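Local coordinates for imelysin-like protein (Psychrobacter arcticus, PDB 3PF0) that is of unknown function but belongs to the all-helical imelysin-like family and is a putative metalloendopeptidase, at residues 100-105 with 260-265; 172-177 with 187-192. All blocks are in the same frame, centred on the assembly; numbering follows the deposited sequence.

Both contacts lie in the helical imelysin region, on the same side of the chain's centre, with their centres about 12 Å apart. Contact 2 is buried and contact 1 only partly so, although contact 1 is nearer the centre of the chain. Helix 167-176 takes part in both. It forms one half of contact 2, and its Glu172 reaches the loop of contact 1. Across each segment pair the packing is apolar. Contact 1 sets a tryptophan ring against a loop, whereas contact 2 joins two helices through an alanine, a leucine, a valine and a tyrosine ring. Polar bonds flank both: Glu172 to the loop backbone and Trp102 to Ile168 in contact 1, Tyr188 to Val165 in contact 2.

Contact 1 of 2, residues 100-105 with 260-265; sequences DQWLVL and LPAATA
Ala265 N, in the loop that Trp102 faces, is hydrogen-bonded to Glu172 OE2. Thr264 N is also near this oxygen, but only as a packing neighbour. A carboxylate from helix 167-176 thus meets the loop backbone where residues 263-265 take up helical backbone angles. The two segments themselves share no hydrogen bond. They meet through the six-membered part of the Trp102 indole and two alanine methyls. The nearest pair is Trp102 CZ3 and Ala265 CB, at 3.6 Å. This methyl comes in obliquely and also touches CH2. Ala262 CB meets the ring differently. It sits at the edge, near the ring plane, 3.8 Å from Trp102 CH2. The far rim of the indole is therefore held against two methyls that come from different directions. The reach of the ring follows from its first torsion: CG is anti to the backbone N (chi1 170°), and the indole extends from its helix to the loop. Its position is fixed further by NE1, which is hydrogen-bonded to Ile168 O, and by CZ2, which packs on Glu172 CB. The loop is bent by a type II beta turn from Leu260 to Ala263. Ala262, at the third position of the turn, has a left-handed backbone conformation (phi 54°), and its methyl points to the ring. The contact joins helix 92-112 to the loop between helices 225-250 and 268-283. Leu103 touches Ala270 and Ala262 touches Ile271, both of helix 268-283, while helix 167-176 lies against both Trp102 and Thr264.

Contact 2 of 2, residues 172-177 with 187-192; sequences EEALYA and AYVMSA
Ala174 CB lies against the Tyr188 ring and overlaps its CD2-CE2 side. The two segments form a helical hairpin. Helix 167-176 turns back through a short connection into helix 183-214. Segments 172-176 and 187-192 run roughly antiparallel, at 153°, and their axes approach to 9.9 Å. Ala174 and Val189 are the residues whose CA atoms are nearest across the pair. Tyr188 CG is anti to the backbone N (chi1 172°), which directs the ring to Ala174. The small Ala174 side chain allows the ring to come close, with CB 3.5 Å from Tyr188 CD2. The methyl of Ala174 also meets Val189, with CB 4.0 Å from Val189 CG2. Leu175 widens this apolar patch. Its CD2 reaches both methyls of Val189, and the two side chains cross at about a right angle. Leu175 also packs on Leu95, Leu98 and Trp102 of helix 92-112, which ties the hairpin to that helix. The Cys85-Cys186 disulfide links the first turn of helix 183-214 to the end of helix 48-84. Tyr188 is buried: its hydroxyl is hydrogen-bonded to Val165 O, and its side chain also packs on Val143, Leu146 and Ile147 of helix 138-149. One turn further along its own helix, Ala192 CB covers one face of the Tyr188 ring, 3.8 Å above the plane and displaced toward the rim.

Contact 1 of 2, residues 100-105 with 260-265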
ATOM      1  N   ASP A 100     -15.359   5.027  -7.686  1.00 31.49           N
ATOM      2  CA  ASP A 100     -15.036   3.616  -7.876  1.00 31.24           C
ATOM      3  C   ASP A 100     -13.603   3.444  -8.357  1.00 32.87           C
ATOM      4  O   ASP A 100     -12.902   2.581  -7.841  1.00 32.18           O
ATOM      5  CB  ASP A 100     -16.011   2.964  -8.874  1.00 33.69           C
ATOM      6  CG  ASP A 100     -17.433   2.828  -8.361  1.00 39.94           C
ATOM      7  OD1 ASP A 100     -17.660   3.078  -7.153  1.00 40.37           O
ATOM      8  OD2 ASP A 100     -18.325   2.505  -9.174  1.00 46.10           O
ATOM      9  N   GLN A 101     -13.168   4.273  -9.330  1.00 28.99           N
ATOM     10  CA  GLN A 101     -11.816   4.235  -9.880  1.00 27.61           C
ATOM     11  C   GLN A 101     -10.793   4.712  -8.823  1.00 31.64           C
ATOM     12  O   GLN A 101      -9.679   4.188  -8.785  1.00 31.93           O
ATOM     13  CB  GLN A 101     -11.718   5.050 -11.183  1.00 28.56           C
ATOM     14  CG  GLN A 101     -10.387   4.926 -11.947  1.00 32.41           C
ATOM     15  CD  GLN A 101      -9.829   3.517 -12.052  1.00 42.57           C
ATOM     16  OE1 GLN A 101     -10.551   2.529 -12.216  1.00 38.71           O
ATOM     17  NE2 GLN A 101      -8.522   3.394 -11.972  1.00 33.88           N
ATOM     18  N   TRP A 102     -11.176   5.643  -7.937  1.00 28.19           N
ATOM     19  CA  TRP A 102     -10.269   6.068  -6.859  1.00 27.61           C
ATOM     20  C   TRP A 102      -9.927   4.846  -5.987  1.00 33.11           C
ATOM     21  O   TRP A 102      -8.760   4.658  -5.659  1.00 32.59           O
ATOM     22  CB  TRP A 102     -10.859   7.217  -6.012  1.00 26.72           C
ATOM     23  CG  TRP A 102     -10.057   7.493  -4.766  1.00 27.47           C
ATOM     24  CD1 TRP A 102      -8.934   8.265  -4.669  1.00 29.79           C
ATOM     25  CD2 TRP A 102     -10.198   6.829  -3.497  1.00 27.13           C
ATOM     26  NE1 TRP A 102      -8.406   8.175  -3.397  1.00 28.68           N
ATOM     27  CE2 TRP A 102      -9.146   7.278  -2.668  1.00 30.06           C
ATOM     28  CE3 TRP A 102     -11.124   5.908  -2.973  1.00 28.41           C
ATOM     29  CZ2 TRP A 102      -8.994   6.833  -1.351  1.00 29.33           C
ATOM     30  CZ3 TRP A 102     -10.964   5.463  -1.673  1.00 29.19           C
ATOM     31  CH2 TRP A 102      -9.935   5.955  -0.863  1.00 29.54           C
ATOM     32  N   LEU A 103     -10.952   4.005  -5.635  1.00 30.92           N
ATOM     33  CA  LEU A 103     -10.769   2.812  -4.799  1.00 30.32           C
ATOM     34  C   LEU A 103      -9.826   1.802  -5.470  1.00 34.51           C
ATOM     35  O   LEU A 103      -8.976   1.245  -4.776  1.00 34.46           O
ATOM     36  CB  LEU A 103     -12.121   2.148  -4.452  1.00 30.57           C
ATOM     37  CG  LEU A 103     -12.104   0.902  -3.523  1.00 34.39           C
ATOM     38  CD1 LEU A 103     -11.286   1.144  -2.240  1.00 33.33           C
ATOM     39  CD2 LEU A 103     -13.522   0.449  -3.187  1.00 34.50           C
ATOM     40  N   VAL A 104      -9.986   1.567  -6.804  1.00 30.20           N
ATOM     41  CA  VAL A 104      -9.125   0.670  -7.601  1.00 29.10           C
ATOM     42  C   VAL A 104      -7.663   1.150  -7.450  1.00 33.25           C
ATOM     43  O   VAL A 104      -6.771   0.342  -7.171  1.00 34.56           O
ATOM     44  CB  VAL A 104      -9.579   0.588  -9.095  1.00 32.04           C
ATOM     45  CG1 VAL A 104      -8.603  -0.231  -9.947  1.00 31.56           C
ATOM     46  CG2 VAL A 104     -11.006   0.037  -9.230  1.00 31.78           C
ATOM     47  N   LEU A 105      -7.441   2.473  -7.584  1.00 28.61           N
ATOM     48  CA  LEU A 105      -6.140   3.114  -7.416  1.00 28.10           C
ATOM     49  C   LEU A 105      -5.624   2.991  -5.970  1.00 33.19           C
ATOM     50  O   LEU A 105      -4.435   2.722  -5.779  1.00 34.35           O
ATOM     51  CB  LEU A 105      -6.197   4.599  -7.852  1.00 27.23           C
ATOM     52  CG  LEU A 105      -5.049   5.521  -7.389  1.00 29.68           C
ATOM     53  CD1 LEU A 105      -3.695   5.102  -7.994  1.00 29.49           C
ATOM     54  CD2 LEU A 105      -5.363   6.947  -7.690  1.00 28.57           C
ATOM     55  N   LEU A 260      -8.708   4.845  10.091  1.00 39.28           N
ATOM     56  CA  LEU A 260      -8.564   3.673   9.244  1.00 37.72           C
ATOM     57  C   LEU A 260      -8.177   4.127   7.843  1.00 39.88           C
ATOM     58  O   LEU A 260      -8.588   5.221   7.447  1.00 39.14           O
ATOM     59  CB  LEU A 260      -9.901   2.920   9.170  1.00 37.67           C
ATOM     60  CG  LEU A 260     -10.255   1.958  10.276  1.00 42.32           C
ATOM     61  CD1 LEU A 260     -11.726   1.858  10.388  1.00 43.17           C
ATOM     62  CD2 LEU A 260      -9.722   0.577   9.988  1.00 43.45           C
ATOM     63  N   PRO A 261      -7.468   3.325   7.028  1.00 35.81           N
ATOM     64  CA  PRO A 261      -7.251   3.753   5.634  1.00 34.60           C
ATOM     65  C   PRO A 261      -8.617   3.837   4.926  1.00 37.76           C
ATOM     66  O   PRO A 261      -9.527   3.092   5.302  1.00 36.07           O
ATOM     67  CB  PRO A 261      -6.333   2.667   5.064  1.00 35.83           C
ATOM     68  CG  PRO A 261      -6.562   1.478   5.911  1.00 40.87           C
ATOM     69  CD  PRO A 261      -6.926   1.973   7.277  1.00 37.48           C
ATOM     70  N   ALA A 262      -8.795   4.803   3.991  1.00 34.54           N
ATOM     71  CA  ALA A 262     -10.053   5.072   3.267  1.00 34.55           C
ATOM     72  C   ALA A 262     -11.248   5.298   4.234  1.00 38.94           C
ATOM     73  O   ALA A 262     -12.360   4.817   3.984  1.00 39.06           O
ATOM     74  CB  ALA A 262     -10.368   3.947   2.278  1.00 35.13           C
ATOM     75  N   ALA A 263     -11.010   6.069   5.319  1.00 35.50           N
ATOM     76  CA  ALA A 263     -12.010   6.387   6.338  1.00 35.72           C
ATOM     77  C   ALA A 263     -13.173   7.213   5.782  1.00 40.50           C
ATOM     78  O   ALA A 263     -14.318   6.952   6.151  1.00 41.37           O
ATOM     79  CB  ALA A 263     -11.364   7.130   7.500  1.00 36.49           C
ATOM     80  N   THR A 264     -12.884   8.221   4.930  1.00 35.74           N
ATOM     81  CA  THR A 264     -13.907   9.104   4.357  1.00 35.11           C
ATOM     82  C   THR A 264     -14.761   8.325   3.346  1.00 38.41           C
ATOM     83  O   THR A 264     -15.984   8.461   3.351  1.00 39.04           O
ATOM     84  CB  THR A 264     -13.241  10.340   3.737  1.00 40.41           C
ATOM     85  OG1 THR A 264     -12.449  10.983   4.739  1.00 39.80           O
ATOM     86  CG2 THR A 264     -14.250  11.327   3.199  1.00 39.73           C
ATOM     87  N   ALA A 265     -14.114   7.490   2.510  1.00 33.47           N
ATOM     88  CA  ALA A 265     -14.771   6.648   1.507  1.00 33.33           C
ATOM     89  C   ALA A 265     -15.543   5.493   2.162  1.00 37.63           C
ATOM     90  O   ALA A 265     -16.491   4.969   1.572  1.00 37.17           O
ATOM     91  CB  ALA A 265     -13.731   6.092   0.540  1.00 32.96           C
TER

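Contact 2 of 2, residues 172-177 with 187-192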
ATOM      1  N   GLU A 172      -9.371  11.441  -2.300  1.00 30.02           N
ATOM      2  CA  GLU A 172     -10.467  10.854  -1.547  1.00 29.73           C
ATOM      3  C   GLU A 172     -11.361  11.935  -0.973  1.00 34.95           C
ATOM      4  O   GLU A 172     -12.590  11.870  -1.107  1.00 35.22           O
ATOM      5  CB  GLU A 172      -9.914   9.984  -0.417  1.00 30.87           C
ATOM      6  CG  GLU A 172     -11.010   9.292   0.383  1.00 36.69           C
ATOM      7  CD  GLU A 172     -10.553   8.573   1.632  1.00 39.29           C
ATOM      8  OE1 GLU A 172      -9.373   8.725   2.020  1.00 34.64           O
ATOM      9  OE2 GLU A 172     -11.382   7.849   2.225  1.00 37.07           O
ATOM     10  N   GLU A 173     -10.726  12.938  -0.350  1.00 31.28           N
ATOM     11  CA  GLU A 173     -11.373  14.070   0.277  1.00 31.42           C
ATOM     12  C   GLU A 173     -12.133  14.891  -0.759  1.00 34.37           C
ATOM     13  O   GLU A 173     -13.283  15.238  -0.505  1.00 34.54           O
ATOM     14  CB  GLU A 173     -10.336  14.929   1.025  1.00 32.91           C
ATOM     15  CG  GLU A 173     -10.930  16.046   1.868  1.00 44.53           C
ATOM     16  CD  GLU A 173     -12.042  15.636   2.819  1.00 67.56           C
ATOM     17  OE1 GLU A 173     -11.744  14.944   3.818  1.00 55.19           O
ATOM     18  OE2 GLU A 173     -13.214  15.994   2.558  1.00 64.29           O
ATOM     19  N   ALA A 174     -11.508  15.201  -1.915  1.00 29.09           N
ATOM     20  CA  ALA A 174     -12.157  15.997  -2.956  1.00 29.51           C
ATOM     21  C   ALA A 174     -13.348  15.256  -3.594  1.00 34.09           C
ATOM     22  O   ALA A 174     -14.365  15.894  -3.879  1.00 33.15           O
ATOM     23  CB  ALA A 174     -11.159  16.386  -4.024  1.00 29.57           C
ATOM     24  N   LEU A 175     -13.242  13.921  -3.776  1.00 31.21           N
ATOM     25  CA  LEU A 175     -14.326  13.119  -4.380  1.00 31.22           C
ATOM     26  C   LEU A 175     -15.490  12.823  -3.411  1.00 36.52           C
ATOM     27  O   LEU A 175     -16.625  12.627  -3.865  1.00 35.79           O
ATOM     28  CB  LEU A 175     -13.781  11.806  -4.963  1.00 30.26           C
ATOM     29  CG  LEU A 175     -12.891  11.970  -6.201  1.00 34.03           C
ATOM     30  CD1 LEU A 175     -12.136  10.699  -6.495  1.00 33.39           C
ATOM     31  CD2 LEU A 175     -13.691  12.424  -7.420  1.00 34.76           C
ATOM     32  N   TYR A 176     -15.226  12.828  -2.095  1.00 34.93           N
ATOM     33  CA  TYR A 176     -16.252  12.530  -1.096  1.00 35.75           C
ATOM     34  C   TYR A 176     -16.743  13.740  -0.286  1.00 41.47           C
ATOM     35  O   TYR A 176     -17.600  13.558   0.583  1.00 41.71           O
ATOM     36  CB  TYR A 176     -15.744  11.456  -0.144  1.00 36.62           C
ATOM     37  CG  TYR A 176     -15.879  10.076  -0.728  1.00 39.00           C
ATOM     38  CD1 TYR A 176     -14.883   9.540  -1.537  1.00 40.05           C
ATOM     39  CD2 TYR A 176     -17.031   9.320  -0.520  1.00 40.83           C
ATOM     40  CE1 TYR A 176     -15.021   8.279  -2.113  1.00 40.04           C
ATOM     41  CE2 TYR A 176     -17.169   8.052  -1.071  1.00 41.91           C
ATOM     42  CZ  TYR A 176     -16.164   7.537  -1.870  1.00 47.24           C
ATOM     43  OH  TYR A 176     -16.311   6.289  -2.411  1.00 50.60           O
ATOM     44  N   ALA A 177     -16.256  14.959  -0.593  1.00 38.79           N
ATOM     45  CA  ALA A 177     -16.650  16.195   0.104  1.00 38.89           C
ATOM     46  C   ALA A 177     -18.120  16.515  -0.106  1.00 44.32           C
ATOM     47  O   ALA A 177     -18.774  17.013   0.816  1.00 46.08           O
ATOM     48  CB  ALA A 177     -15.805  17.369  -0.378  1.00 39.32           C
ATOM     49  N   ALA A 187     -10.963  20.689 -11.375  1.00 36.68           N
ATOM     50  CA  ALA A 187      -9.588  21.071 -11.691  1.00 35.31           C
ATOM     51  C   ALA A 187      -8.626  20.430 -10.701  1.00 35.21           C
ATOM     52  O   ALA A 187      -7.531  20.039 -11.102  1.00 34.41           O
ATOM     53  CB  ALA A 187      -9.432  22.592 -11.682  1.00 36.64           C
ATOM     54  N   TYR A 188      -9.039  20.303  -9.424  1.00 29.85           N
ATOM     55  CA  TYR A 188      -8.219  19.687  -8.383  1.00 28.23           C
ATOM     56  C   TYR A 188      -8.051  18.184  -8.628  1.00 30.89           C
ATOM     57  O   TYR A 188      -6.953  17.674  -8.460  1.00 31.32           O
ATOM     58  CB  TYR A 188      -8.798  19.928  -6.956  1.00 28.98           C
ATOM     59  CG  TYR A 188      -8.055  19.129  -5.900  1.00 29.57           C
ATOM     60  CD1 TYR A 188      -6.903  19.632  -5.300  1.00 30.30           C
ATOM     61  CD2 TYR A 188      -8.435  17.820  -5.589  1.00 29.74           C
ATOM     62  CE1 TYR A 188      -6.163  18.864  -4.402  1.00 29.81           C
ATOM     63  CE2 TYR A 188      -7.700  17.045  -4.695  1.00 29.56           C
ATOM     64  CZ  TYR A 188      -6.573  17.577  -4.094  1.00 35.29           C
ATOM     65  OH  TYR A 188      -5.844  16.807  -3.223  1.00 32.48           O
ATOM     66  N   VAL A 189      -9.144  17.472  -8.944  1.00 27.79           N
ATOM     67  CA  VAL A 189      -9.149  16.016  -9.128  1.00 27.11           C
ATOM     68  C   VAL A 189      -8.254  15.661 -10.316  1.00 31.30           C
ATOM     69  O   VAL A 189      -7.481  14.702 -10.226  1.00 30.18           O
ATOM     70  CB  VAL A 189     -10.602  15.455  -9.247  1.00 30.54           C
ATOM     71  CG1 VAL A 189     -10.623  14.001  -9.729  1.00 29.19           C
ATOM     72  CG2 VAL A 189     -11.350  15.601  -7.912  1.00 29.79           C
HETATM   73  N   MSE A 190      -8.308  16.472 -11.387  1.00 28.78           N
HETATM   74  CA  MSE A 190      -7.466  16.295 -12.570  1.00 29.51           C
HETATM   75  C   MSE A 190      -6.009  16.580 -12.242  1.00 34.84           C
HETATM   76  O   MSE A 190      -5.139  15.790 -12.622  1.00 34.30           O
HETATM   77  CB  MSE A 190      -7.935  17.199 -13.710  1.00 32.68           C
HETATM   78  CG  MSE A 190      -9.223  16.724 -14.374  1.00 39.72           C
HETATM   79 SE   MSE A 190      -9.877  18.070 -15.613  0.75 49.41          SE
HETATM   80  CE  MSE A 190      -8.450  17.977 -16.968  1.00 46.20           C
ATOM     81  N   SER A 191      -5.742  17.680 -11.496  1.00 31.99           N
ATOM     82  CA  SER A 191      -4.378  18.071 -11.089  1.00 31.58           C
ATOM     83  C   SER A 191      -3.746  17.047 -10.153  1.00 34.58           C
ATOM     84  O   SER A 191      -2.599  16.666 -10.372  1.00 33.50           O
ATOM     85  CB  SER A 191      -4.384  19.432 -10.401  1.00 34.55           C
ATOM     86  OG  SER A 191      -4.739  20.442 -11.326  1.00 45.30           O
ATOM     87  N   ALA A 192      -4.489  16.600  -9.115  1.00 31.15           N
ATOM     88  CA  ALA A 192      -3.960  15.651  -8.143  1.00 30.27           C
ATOM     89  C   ALA A 192      -3.722  14.279  -8.748  1.00 31.22           C
ATOM     90  O   ALA A 192      -2.679  13.710  -8.486  1.00 31.19           O
ATOM     91  CB  ALA A 192      -4.871  15.560  -6.924  1.00 31.29           C
TER